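PDB 4NZJ: putative alpha-galactosidase from Bacteroides fragilis, which probably hydrolyses terminal, non-reducing alpha-D-galactose residues from alpha-galactosides, as expected of a family 27 glycoside hydrolase. Local coordinates for residues I21-Y24 and P28-F31; D172-H175 and K180-I183; S185-K190 and M232-K237; C339-Y344 and N368-K373; S346-W351 and K373-P378. All coordinates share one frame; numbering follows the deposited sequence.

Contact 1: I21-Y24 and P28-F31; sequences IGNY and PFIF
Ile21 and Asn23 face Phe29 and Phe31 across the two layers of the N-terminal Ig-like beta sandwich. The strands run nearly antiparallel, 162° between their directions, yet their axes stay 8.6 Å apart and no clear hydrogen bond joins them. This is a beta-arch: a short turn carries the chain from one sheet to the other, and the strands meet through side chains. Their backbones pair within their own layers, Ile21 with Val89 and Arg91, and Phe29 with Gly63.

The packing is mostly apolar. Phe29, its ring swung opposite the backbone N (chi1 -180°), lays that ring between the layers and takes both partners at its edge, near the ring plane. Asn23 CB comes up to Phe29 CD2 at 3.8 Å, and Ile21 CG2 meets Phe29 CZ at 4.0 Å. The amide of Asn23 stands almost upright to that ring, the two planes being 88° apart. Ile90, on strand 82-92, touches both Ile21 and Phe29, and Leu88 of the same strand touches Phe31, so the sheet that carries Ile21 supplies more of the filling.

Polar links lead outward from the arch. Tyr24 N is bonded to Ser248 OG, and the Tyr24 ring makes a cation-pi contact with Arg243.

Ile21 has two deposited conformers. In the one described here its branches divide the work: CG2 serves Phe29, while Ile21 CD1, at the end of the longer branch, slants toward the Phe31 ring and ends 4.3 Å from CD1 of Phe31.

Contact 2: D172-H175 and K180-I183; sequences DYLH and KLGI
Leu174 on helix 166-176 and Leu181 on strand 180-186 press together where a helix of the TIM barrel packs on the strand that follows it. The side chain of Leu174 leaves the helix with its CB bond aimed at the strand, but neither CB nor CG comes close enough to touch it. The contact is made at the tip, by the CD2 branch. Leu174 CD2 lies 3.8 Å from Leu181 CD1 and 4.0 Å from Leu181 CB, and it also rests 4.1 Å from Lys180 O, so one carbon reaches both a side chain and the strand backbone. Leu181, with chi1 177°, swings CG away from its backbone N and offers CB and CD1 to that methyl, the two side chains lying roughly perpendicular.

A polar link runs beside this apolar one. Asp215 OD2 accepts from both His175 NE2 and Leu181 N, tying the same helix and strand through a third residue. The CB bond of Lys180 points away from the helix, and NZ donates to Ile30 O of the Ig-like domain.

Leu174 also touches Ala123 of helix 116-128, Ile139 of strand 138-140 and Phe179 in the connecting loop, while Leu181 lies against Ile167 and Ala171 of helix 166-176. The leucines thus belong to the layer between barrel strands and outer helices, within the beta-alpha-beta unit formed by strand 138-140, helix 166-176 and strand 180-186.

Contact 3: S185-K190 and M232-K237; sequences SDAAEK and MERYAK
Arg234 turns CG anti to its carbonyl carbon (chi1 -67°) and then runs extended from CG to NE, a shape that carries its guanidinium from helix 228-243 to the backbone of Ala187. The place is the C-terminal end of strand 180-186 in the TIM barrel, where the chain leaves the strand and enters a loop. In barrels of this kind the strand ends on that side frame the active site.

Ala187 sits at the centre of an inverse gamma turn, closed by a weak bond from Ala188 N to Asp186 O. Ala187 CB points at the helix and packs 4.2 Å from Arg234 CB, so the root of the arginine is in contact as well as the tip. Arg234 NH1 donates to Ala187 O at 2.9 Å with an N-H...O angle of 158°. The oxygen lies at the edge of the guanidinium, in its plane, while NH1 is tilted 20° from the carbonyl plane of Ala187.

The rest of the guanidinium is held by neighbours: NE forms a salt bridge with Glu230 OE2, and Tyr199 makes a cation-pi contact. Tyr199 also pairs with Ala188 through its backbone, so it belongs to the loop and the arginine alike. Several partners therefore fix the rotation of the group, and its charge is probably balanced mainly by Glu230.

Glu189, given in one of two conformers, stays indirect: a water donates to its OE1 at 2.9 Å and accepts from Arg234 NH1 at 2.9 Å.

Contact 4: C339-Y344 and N368-K373; sequences CTQEQY and NDSTLK
Asn368 OD1, gripped by Thr371 N at 2.9 Å and Thr371 OG1 at 2.8 Å, caps the first turn of the helix that Gln341 reaches at Ser370. The backbone N approaches nearly along the C=O axis of the Asn368 amide, whereas the hydroxyl comes from above the carbonyl plane, so the two donors share one oxygen from different directions.

Across the contact, Gln341 starts with CG anti to the backbone N (chi1 173°) and bends at the next bond, which brings both ends of its amide to Ser370. Gln341 NE2 donates to Ser370 O at 3.1 Å. The bond is straight at the hydrogen, 168°, and the oxygen lies in the plane of the glutamine amide, yet the donor stands above the carbonyl plane of Ser370, 57° out of it. The other end of the amide, Gln341 OE1, is 3.6 Å from Ser370 CB. A water that donates to both Gln341 OE1 and Thr371 OG1 adds a second bridge; Thr371 OG1 therefore gives to the cap and takes from the water. Gln341, Asn368 and Ser370 each have two conformers, of which one is described.

The helix that carries Gln341 is fixed at its own start. Thr340 N donates to Gln343 OE1 at 2.9 Å, and Gln343 N returns a bond to Thr340 OG1 at 3.1 Å. Tyr344 OH accepts from Cys339 N and is also bonded to Asp281 and Asp326.

Here, at the protein surface, two capped helix starts of the barrel domain meet: an Asn N-cap on helix 369-375, and a capping box on helix 341-353.

Contact 5: S346-W351 and K373-P378; sequences SHFSLW and KILLDP
Phe348 drives its ring from helix 341-353 into the C-terminal end of helix 369-375, against Ile374 and Leu375. Its CB bond is directed at the other helix, and chi1 -173° carries the ring on over the end of that helix. At the root, Phe348 CB lies 3.4 Å from Ile374 CG2, a tight apolar fit in which the two side chains run antiparallel alongside one another. Farther out, Phe348 CD1 meets Leu375 CD2 at 3.9 Å.

One face of the ring covers backbone. Leu375 CA makes a CH-pi contact 4.3 Å from the Phe348 ring centroid and 21° off its normal. Over the same face, toward the rim, Ile374 O stands 3.3 Å from Phe348 CE2.

The next shell holds this backbone in place. Asp377 N donates to Ile374 O at 3.2 Å as the helix ends, and Leu375 O is bonded to Tyr136 OH, whose residue also touches the phenylalanine. Asp377 then caps the following helix, its OD1 accepting from Leu380 N; Leu380 and Ile381 of that helix pack on Phe348.

A single aromatic side chain thus fills the corner where one helix stops and another begins. Its side-chain contacts are apolar, with no hydrogen bond across the two segments, and Ile374 O, near the ring's rim, has its hydrogen bond from Asp377, which probably eases the cost of putting it over an aromatic face.

From the N terminus, contact 1 closes the short arch between strands 20-23 and 28-36, joining the two sheets of the Ig-like domain. Contact 2 follows in series, closing a similarly short loop from a barrel helix to the next strand, and touches contact 1 through Lys180, so the two domains join there. Strand 180-186 leads directly into contact 3, which spans some forty residues to reach helix 228-243. Contacts 4 and 5 lie across the chain's centre from contact 3. Each closes a loop of a little over twenty residues that passes through strand 358-360; they share Lys373 and cross along the chain, pairing helix 341-353 with helix 369-375, their centres about 9 Å apart.

Contact 1: I21-Y24 and P28-F31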
# COMPACT_ATOMS: atom_id res chain seq x y z
N ILE A 21 3.68 13.37 -2.01
CA ILE A 21 4.61 12.59 -1.20
C ILE A 21 5.07 13.41 0.00
O ILE A 21 5.40 14.59 -0.14
CB ILE A 21 5.82 12.11 -2.05
CG1 ILE A 21 6.74 11.17 -1.26
CG2 ILE A 21 6.63 13.30 -2.58
CD1 ILE A 21 6.20 9.77 -1.11
N GLY A 22 5.07 12.78 1.18
CA GLY A 22 5.47 13.42 2.42
C GLY A 22 6.77 12.85 2.94
O GLY A 22 7.06 11.67 2.76
N ASN A 23 7.56 13.71 3.58
CA ASN A 23 8.81 13.32 4.21
C ASN A 23 9.13 14.27 5.36
O ASN A 23 8.72 15.43 5.33
CB ASN A 23 9.94 13.34 3.17
CG ASN A 23 11.09 12.41 3.52
OD1 ASN A 23 12.25 12.84 3.59
ND2 ASN A 23 10.79 11.15 3.72
N TYR A 24 9.84 13.79 6.38
CA TYR A 24 10.28 14.66 7.47
C TYR A 24 11.44 15.54 7.01
O TYR A 24 12.27 15.12 6.21
CB TYR A 24 10.76 13.86 8.70
CG TYR A 24 9.76 12.92 9.34
CD1 TYR A 24 8.39 13.14 9.27
CD2 TYR A 24 10.21 11.81 10.06
CE1 TYR A 24 7.49 12.27 9.88
CE2 TYR A 24 9.32 10.94 10.67
CZ TYR A 24 7.97 11.17 10.57
OH TYR A 24 7.08 10.30 11.17
N PRO A 28 16.70 11.63 4.80
CA PRO A 28 16.85 11.27 3.39
C PRO A 28 15.52 11.14 2.67
O PRO A 28 14.54 10.63 3.23
CB PRO A 28 17.59 9.93 3.45
CG PRO A 28 18.37 10.00 4.72
CD PRO A 28 17.46 10.71 5.67
N PHE A 29 15.51 11.60 1.42
CA PHE A 29 14.34 11.60 0.57
C PHE A 29 14.68 10.79 -0.68
O PHE A 29 15.72 11.03 -1.30
CB PHE A 29 14.00 13.04 0.18
CG PHE A 29 12.79 13.18 -0.71
CD1 PHE A 29 12.87 12.90 -2.07
CD2 PHE A 29 11.59 13.64 -0.19
CE1 PHE A 29 11.76 13.04 -2.89
CE2 PHE A 29 10.48 13.79 -1.01
CZ PHE A 29 10.57 13.48 -2.36
N ILE A 30 13.84 9.83 -1.02
CA ILE A 30 13.97 9.09 -2.28
C ILE A 30 12.61 8.86 -2.91
O ILE A 30 11.69 8.40 -2.25
CB ILE A 30 14.67 7.72 -2.08
CG1 ILE A 30 16.09 7.93 -1.55
CG2 ILE A 30 14.71 6.95 -3.40
CD1 ILE A 30 16.93 6.68 -1.45
N PHE A 31 12.47 9.22 -4.18
CA PHE A 31 11.24 8.96 -4.91
C PHE A 31 11.54 8.63 -6.36
O PHE A 31 12.03 9.47 -7.11
CB PHE A 31 10.30 10.16 -4.85
CG PHE A 31 8.98 9.93 -5.52
CD1 PHE A 31 8.07 9.05 -4.97
CD2 PHE A 31 8.65 10.58 -6.71
CE1 PHE A 31 6.84 8.83 -5.59
CE2 PHE A 31 7.43 10.37 -7.32
CZ PHE A 31 6.52 9.49 -6.76

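Contact 2: D172-H175 and K180-I183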
# COMPACT_ATOMS: atom_id res chain seq x y z
N ASP A 172 20.78 -0.31 0.71
CA ASP A 172 21.50 0.47 -0.30
C ASP A 172 21.11 0.04 -1.72
O ASP A 172 20.89 0.89 -2.59
CB ASP A 172 23.01 0.32 -0.11
CG ASP A 172 23.54 1.07 1.11
OD1 ASP A 172 22.81 1.87 1.71
OD2 ASP A 172 24.72 0.85 1.47
N TYR A 173 21.03 -1.26 -1.94
CA TYR A 173 20.62 -1.81 -3.23
C TYR A 173 19.23 -1.31 -3.61
O TYR A 173 18.99 -0.88 -4.75
CB TYR A 173 20.65 -3.34 -3.20
CG TYR A 173 20.47 -4.01 -4.53
CD1 TYR A 173 19.20 -4.25 -5.05
CD2 TYR A 173 21.57 -4.44 -5.27
CE1 TYR A 173 19.03 -4.88 -6.28
CE2 TYR A 173 21.41 -5.07 -6.49
CZ TYR A 173 20.14 -5.30 -6.99
OH TYR A 173 20.00 -5.92 -8.20
N LEU A 174 18.31 -1.38 -2.65
CA LEU A 174 16.94 -0.92 -2.85
C LEU A 174 16.88 0.58 -3.13
O LEU A 174 16.24 1.01 -4.08
CB LEU A 174 16.06 -1.27 -1.64
CG LEU A 174 15.36 -2.64 -1.68
CD1 LEU A 174 16.26 -3.76 -2.17
CD2 LEU A 174 14.78 -2.97 -0.31
N HIS A 175 17.57 1.38 -2.32
CA HIS A 175 17.52 2.84 -2.46
C HIS A 175 18.06 3.31 -3.81
O HIS A 175 17.53 4.25 -4.40
CB HIS A 175 18.33 3.52 -1.35
CG HIS A 175 17.73 3.36 0.01
ND1 HIS A 175 18.48 3.49 1.15
CD2 HIS A 175 16.48 3.05 0.41
CE1 HIS A 175 17.71 3.29 2.21
NE2 HIS A 175 16.49 3.02 1.79
N LYS A 180 11.99 1.38 -1.03
CA LYS A 180 12.09 1.59 0.41
C LYS A 180 12.13 0.24 1.11
O LYS A 180 11.47 -0.71 0.68
CB LYS A 180 10.88 2.39 0.90
CG LYS A 180 10.76 3.76 0.26
CD LYS A 180 10.57 4.83 1.31
CE LYS A 180 10.48 6.20 0.68
NZ LYS A 180 11.39 6.31 -0.49
N LEU A 181 12.91 0.15 2.19
CA LEU A 181 13.09 -1.10 2.92
C LEU A 181 12.27 -1.13 4.21
O LEU A 181 12.40 -0.24 5.05
CB LEU A 181 14.57 -1.30 3.28
CG LEU A 181 14.85 -2.54 4.13
CD1 LEU A 181 14.50 -3.80 3.36
CD2 LEU A 181 16.29 -2.58 4.58
N GLY A 182 11.47 -2.17 4.36
CA GLY A 182 10.77 -2.42 5.61
C GLY A 182 11.42 -3.52 6.42
O GLY A 182 12.05 -4.43 5.87
N ILE A 183 11.26 -3.43 7.74
CA ILE A 183 11.79 -4.43 8.65
C ILE A 183 10.72 -4.72 9.69
O ILE A 183 9.68 -4.05 9.72
CB ILE A 183 13.13 -3.98 9.28
CG1 ILE A 183 13.99 -5.19 9.70
CG2 ILE A 183 12.91 -3.02 10.44
CD1 ILE A 183 15.46 -4.88 9.72

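Contact 3: S185-K190 and M232-K237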
# COMPACT_ATOMS: atom_id res chain seq x y z
N SER A 185 9.72 -6.02 13.79
CA SER A 185 9.99 -6.41 15.17
C SER A 185 8.68 -6.56 15.92
O SER A 185 7.60 -6.61 15.30
CB SER A 185 10.91 -5.41 15.85
OG SER A 185 11.35 -5.92 17.11
N ASP A 186 8.76 -6.68 17.23
CA ASP A 186 7.60 -7.01 18.06
C ASP A 186 7.75 -6.30 19.40
O ASP A 186 8.87 -6.19 19.92
CB ASP A 186 7.58 -8.53 18.25
CG ASP A 186 6.30 -9.04 18.87
OD1 ASP A 186 6.11 -8.83 20.09
OD2 ASP A 186 5.51 -9.69 18.15
N ALA A 187 6.63 -5.86 19.95
CA ALA A 187 6.59 -5.14 21.23
C ALA A 187 6.64 -6.08 22.43
O ALA A 187 5.82 -5.97 23.36
CB ALA A 187 5.35 -4.26 21.29
N ALA A 188 7.60 -6.98 22.41
CA ALA A 188 7.80 -7.95 23.47
C ALA A 188 9.25 -8.43 23.41
O ALA A 188 10.02 -7.99 22.55
CB ALA A 188 6.84 -9.13 23.30
N GLU A 189 9.61 -9.32 24.31
CA GLU A 189 10.95 -9.89 24.35
C GLU A 189 11.18 -10.82 23.15
O GLU A 189 12.30 -10.97 22.67
CB GLU A 189 11.15 -10.64 25.68
CG GLU A 189 11.01 -9.77 26.93
CD GLU A 189 9.57 -9.56 27.41
OE1 GLU A 189 8.61 -9.95 26.71
OE2 GLU A 189 9.40 -9.00 28.51
N LYS A 190 10.10 -11.44 22.66
CA LYS A 190 10.18 -12.37 21.53
C LYS A 190 9.11 -12.06 20.49
O LYS A 190 8.00 -11.65 20.83
CB LYS A 190 10.01 -13.81 22.01
CG LYS A 190 11.08 -14.29 22.97
CD LYS A 190 12.38 -14.59 22.25
CE LYS A 190 13.40 -15.20 23.21
NZ LYS A 190 14.53 -15.84 22.49
N MSE A 232 -0.99 0.51 24.09
CA MSE A 232 -0.89 1.88 23.60
C MSE A 232 0.44 2.47 24.00
O MSE A 232 1.08 3.15 23.20
CB MSE A 232 -2.04 2.73 24.14
CG MSE A 232 -3.34 2.45 23.41
SE MSE A 232 -4.83 3.48 24.19
CE MSE A 232 -3.93 5.23 24.16
N GLU A 233 0.87 2.19 25.23
CA GLU A 233 2.14 2.72 25.74
C GLU A 233 3.34 2.11 25.02
O GLU A 233 4.30 2.83 24.70
CB GLU A 233 2.28 2.48 27.25
CG GLU A 233 1.33 3.28 28.13
CD GLU A 233 1.60 4.78 28.14
OE1 GLU A 233 2.63 5.22 27.58
OE2 GLU A 233 0.78 5.51 28.74
N ARG A 234 3.30 0.81 24.77
CA ARG A 234 4.40 0.13 24.06
C ARG A 234 4.53 0.64 22.63
O ARG A 234 5.64 0.85 22.12
CB ARG A 234 4.21 -1.39 24.08
CG ARG A 234 4.34 -1.99 25.47
CD ARG A 234 4.49 -3.50 25.43
NE ARG A 234 4.54 -4.04 26.78
CZ ARG A 234 4.96 -5.26 27.11
NH1 ARG A 234 5.39 -6.12 26.19
NH2 ARG A 234 4.96 -5.63 28.39
N TYR A 235 3.39 0.87 21.97
CA TYR A 235 3.41 1.45 20.63
C TYR A 235 3.87 2.90 20.66
O TYR A 235 4.64 3.32 19.81
CB TYR A 235 2.05 1.28 19.94
CG TYR A 235 1.90 -0.09 19.35
CD1 TYR A 235 2.61 -0.46 18.21
CD2 TYR A 235 1.09 -1.05 19.95
CE1 TYR A 235 2.51 -1.73 17.68
CE2 TYR A 235 0.97 -2.33 19.43
CZ TYR A 235 1.69 -2.66 18.29
OH TYR A 235 1.58 -3.93 17.77
N ALA A 236 3.43 3.66 21.66
CA ALA A 236 3.88 5.05 21.79
C ALA A 236 5.39 5.14 21.99
O ALA A 236 6.04 6.00 21.42
CB ALA A 236 3.15 5.74 22.92
N LYS A 237 5.94 4.25 22.82
CA LYS A 237 7.37 4.21 23.11
C LYS A 237 8.20 3.99 21.84
O LYS A 237 9.17 4.71 21.59
CB LYS A 237 7.67 3.10 24.12
CG LYS A 237 9.14 2.90 24.46
CD LYS A 237 9.68 3.98 25.37
CE LYS A 237 11.16 3.77 25.65
NZ LYS A 237 11.44 2.45 26.28
O HOH W 1 5.91 -8.91 26.83

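Contact 4: C339-Y344 and N368-K373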
# COMPACT_ATOMS: atom_id res chain seq x y z
N CYS A 339 -8.45 -18.49 -4.55
CA CYS A 339 -9.64 -17.82 -5.07
C CYS A 339 -9.64 -17.82 -6.60
O CYS A 339 -8.64 -18.14 -7.24
CB CYS A 339 -9.69 -16.39 -4.56
SG CYS A 339 -9.64 -16.25 -2.75
N THR A 340 -10.77 -17.44 -7.18
CA THR A 340 -10.87 -17.31 -8.63
C THR A 340 -10.26 -15.98 -9.08
O THR A 340 -10.04 -15.07 -8.27
CB THR A 340 -12.33 -17.38 -9.12
OG1 THR A 340 -13.02 -16.17 -8.77
CG2 THR A 340 -13.05 -18.58 -8.52
N GLN A 341 -10.01 -15.86 -10.38
CA GLN A 341 -9.46 -14.63 -10.96
C GLN A 341 -10.37 -13.44 -10.66
O GLN A 341 -9.90 -12.38 -10.26
CB GLN A 341 -9.27 -14.79 -12.48
CG GLN A 341 -8.86 -13.52 -13.24
CD GLN A 341 -7.40 -13.14 -13.06
OE1 GLN A 341 -6.58 -13.93 -12.59
NE2 GLN A 341 -7.07 -11.91 -13.45
N GLU A 342 -11.67 -13.63 -10.85
CA GLU A 342 -12.62 -12.55 -10.58
C GLU A 342 -12.62 -12.16 -9.11
O GLU A 342 -12.70 -10.98 -8.77
CB GLU A 342 -14.03 -12.93 -11.02
CG GLU A 342 -14.96 -11.73 -11.14
CD GLU A 342 -14.63 -10.88 -12.36
OE1 GLU A 342 -15.08 -11.23 -13.47
OE2 GLU A 342 -13.92 -9.86 -12.22
N GLN A 343 -12.51 -13.16 -8.23
CA GLN A 343 -12.45 -12.88 -6.79
C GLN A 343 -11.20 -12.07 -6.44
O GLN A 343 -11.28 -11.10 -5.70
CB GLN A 343 -12.49 -14.18 -6.00
CG GLN A 343 -13.88 -14.77 -5.92
CD GLN A 343 -13.92 -16.15 -5.34
OE1 GLN A 343 -12.91 -16.85 -5.28
NE2 GLN A 343 -15.11 -16.59 -4.93
N TYR A 344 -10.06 -12.46 -6.99
CA TYR A 344 -8.84 -11.68 -6.81
C TYR A 344 -8.96 -10.24 -7.34
O TYR A 344 -8.49 -9.31 -6.71
CB TYR A 344 -7.65 -12.37 -7.48
CG TYR A 344 -7.13 -13.59 -6.76
CD1 TYR A 344 -6.99 -13.61 -5.37
CD2 TYR A 344 -6.75 -14.72 -7.47
CE1 TYR A 344 -6.49 -14.74 -4.72
CE2 TYR A 344 -6.26 -15.85 -6.83
CZ TYR A 344 -6.13 -15.85 -5.46
OH TYR A 344 -5.64 -16.97 -4.83
N ASN A 368 1.95 -14.63 -13.19
CA ASN A 368 1.45 -14.71 -14.56
C ASN A 368 0.84 -13.38 -14.99
O ASN A 368 0.62 -12.47 -14.17
CB ASN A 368 0.49 -15.89 -14.76
CG ASN A 368 -0.76 -15.80 -13.91
OD1 ASN A 368 -1.18 -14.73 -13.50
ND2 ASN A 368 -1.37 -16.96 -13.65
N ASP A 369 0.63 -13.26 -16.29
CA ASP A 369 0.06 -12.05 -16.89
C ASP A 369 -1.26 -11.65 -16.25
O ASP A 369 -1.49 -10.47 -16.00
CB ASP A 369 -0.14 -12.28 -18.39
CG ASP A 369 -0.69 -11.06 -19.12
OD1 ASP A 369 -1.92 -10.87 -19.12
OD2 ASP A 369 0.12 -10.31 -19.70
N SER A 370 -2.11 -12.62 -15.96
CA SER A 370 -3.43 -12.34 -15.39
C SER A 370 -3.33 -11.71 -14.01
O SER A 370 -4.13 -10.83 -13.66
CB SER A 370 -4.29 -13.60 -15.34
OG SER A 370 -4.70 -13.98 -16.65
N THR A 371 -2.33 -12.13 -13.22
CA THR A 371 -2.09 -11.57 -11.90
C THR A 371 -1.58 -10.13 -12.01
O THR A 371 -2.03 -9.25 -11.30
CB THR A 371 -1.12 -12.45 -11.10
OG1 THR A 371 -1.70 -13.75 -10.92
CG2 THR A 371 -0.79 -11.85 -9.75
N LEU A 372 -0.63 -9.91 -12.92
CA LEU A 372 -0.10 -8.56 -13.13
C LEU A 372 -1.16 -7.62 -13.72
O LEU A 372 -1.16 -6.43 -13.42
CB LEU A 372 1.16 -8.60 -14.00
CG LEU A 372 2.38 -9.08 -13.20
CD1 LEU A 372 3.45 -9.64 -14.12
CD2 LEU A 372 2.95 -7.98 -12.33
N LYS A 373 -2.09 -8.15 -14.51
CA LYS A 373 -3.17 -7.33 -15.06
C LYS A 373 -3.99 -6.71 -13.92
O LYS A 373 -4.43 -5.56 -14.02
CB LYS A 373 -4.08 -8.15 -15.99
CG LYS A 373 -5.21 -7.35 -16.63
CD LYS A 373 -6.07 -8.23 -17.53
O HOH W 2 -4.58 -13.86 -10.56

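Contact 5: S346-W351 and K373-P378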
# COMPACT_ATOMS: atom_id res chain seq x y z
N SER A 346 -11.75 -8.46 -7.57
CA SER A 346 -12.62 -7.70 -6.66
C SER A 346 -11.89 -7.35 -5.36
O SER A 346 -12.05 -6.26 -4.82
CB SER A 346 -13.89 -8.49 -6.36
OG SER A 346 -14.65 -8.62 -7.55
N HIS A 347 -11.12 -8.29 -4.84
CA HIS A 347 -10.25 -8.09 -3.68
C HIS A 347 -9.33 -6.89 -3.91
O HIS A 347 -9.27 -5.98 -3.08
CB HIS A 347 -9.50 -9.40 -3.42
CG HIS A 347 -8.31 -9.30 -2.52
ND1 HIS A 347 -8.33 -8.66 -1.30
CD2 HIS A 347 -7.08 -9.84 -2.64
CE1 HIS A 347 -7.15 -8.78 -0.73
NE2 HIS A 347 -6.37 -9.50 -1.51
N PHE A 348 -8.66 -6.84 -5.06
CA PHE A 348 -7.81 -5.71 -5.37
C PHE A 348 -8.61 -4.40 -5.48
O PHE A 348 -8.23 -3.37 -4.92
CB PHE A 348 -7.01 -5.96 -6.65
CG PHE A 348 -5.99 -4.90 -6.94
CD1 PHE A 348 -4.80 -4.85 -6.23
CD2 PHE A 348 -6.23 -3.93 -7.91
CE1 PHE A 348 -3.87 -3.85 -6.47
CE2 PHE A 348 -5.29 -2.95 -8.17
CZ PHE A 348 -4.11 -2.91 -7.45
N SER A 349 -9.73 -4.46 -6.21
CA SER A 349 -10.60 -3.30 -6.43
C SER A 349 -11.07 -2.67 -5.13
O SER A 349 -11.07 -1.45 -4.99
CB SER A 349 -11.81 -3.69 -7.27
OG SER A 349 -11.41 -4.21 -8.51
N LEU A 350 -11.47 -3.50 -4.18
CA LEU A 350 -12.01 -3.00 -2.92
C LEU A 350 -10.90 -2.48 -2.00
O LEU A 350 -11.09 -1.48 -1.33
CB LEU A 350 -12.87 -4.06 -2.25
CG LEU A 350 -14.19 -4.30 -3.01
CD1 LEU A 350 -14.90 -5.56 -2.52
CD2 LEU A 350 -15.12 -3.09 -2.93
N TRP A 351 -9.75 -3.14 -1.99
CA TRP A 351 -8.57 -2.59 -1.30
C TRP A 351 -8.24 -1.19 -1.87
O TRP A 351 -7.89 -0.27 -1.13
CB TRP A 351 -7.37 -3.53 -1.43
CG TRP A 351 -7.16 -4.51 -0.28
CD1 TRP A 351 -6.00 -4.69 0.41
CD2 TRP A 351 -8.11 -5.43 0.30
NE1 TRP A 351 -6.15 -5.67 1.35
CE2 TRP A 351 -7.44 -6.13 1.32
CE3 TRP A 351 -9.46 -5.72 0.05
CZ2 TRP A 351 -8.07 -7.11 2.11
CZ3 TRP A 351 -10.09 -6.70 0.83
CH2 TRP A 351 -9.39 -7.38 1.84
N LYS A 373 -2.09 -8.15 -14.51
CA LYS A 373 -3.17 -7.33 -15.06
C LYS A 373 -3.99 -6.71 -13.92
O LYS A 373 -4.43 -5.56 -14.02
CB LYS A 373 -4.08 -8.15 -15.99
CG LYS A 373 -5.21 -7.35 -16.63
CD LYS A 373 -6.07 -8.23 -17.53
N ILE A 374 -4.17 -7.46 -12.85
CA ILE A 374 -4.88 -6.96 -11.68
C ILE A 374 -4.01 -5.96 -10.92
O ILE A 374 -4.42 -4.82 -10.69
CB ILE A 374 -5.31 -8.11 -10.74
CG1 ILE A 374 -6.32 -9.02 -11.46
CG2 ILE A 374 -5.88 -7.55 -9.45
CD1 ILE A 374 -6.56 -10.35 -10.76
N LEU A 375 -2.81 -6.38 -10.53
CA LEU A 375 -1.96 -5.57 -9.65
C LEU A 375 -1.47 -4.26 -10.29
O LEU A 375 -1.10 -3.33 -9.57
CB LEU A 375 -0.76 -6.39 -9.18
CG LEU A 375 -1.07 -7.58 -8.28
CD1 LEU A 375 0.20 -8.36 -8.01
CD2 LEU A 375 -1.69 -7.11 -6.97
N LEU A 376 -1.47 -4.19 -11.62
CA LEU A 376 -0.97 -3.01 -12.34
C LEU A 376 -2.09 -2.14 -12.91
O LEU A 376 -1.82 -1.26 -13.73
CB LEU A 376 -0.05 -3.44 -13.47
CG LEU A 376 1.17 -4.28 -13.09
CD1 LEU A 376 1.96 -4.62 -14.34
CD2 LEU A 376 2.03 -3.54 -12.08
N ASP A 377 -3.32 -2.35 -12.46
CA ASP A 377 -4.48 -1.62 -13.01
C ASP A 377 -4.34 -0.13 -12.70
O ASP A 377 -4.44 0.27 -11.55
CB ASP A 377 -5.77 -2.18 -12.39
CG ASP A 377 -7.01 -1.64 -13.05
OD1 ASP A 377 -7.17 -0.41 -13.10
OD2 ASP A 377 -7.84 -2.47 -13.50
N PRO A 378 -4.09 0.71 -13.74
CA PRO A 378 -3.74 2.11 -13.43
C PRO A 378 -4.89 2.93 -12.84
O PRO A 378 -4.64 3.79 -12.00
CB PRO A 378 -3.32 2.69 -14.78
CG PRO A 378 -3.16 1.53 -15.70
CD PRO A 378 -4.02 0.43 -15.18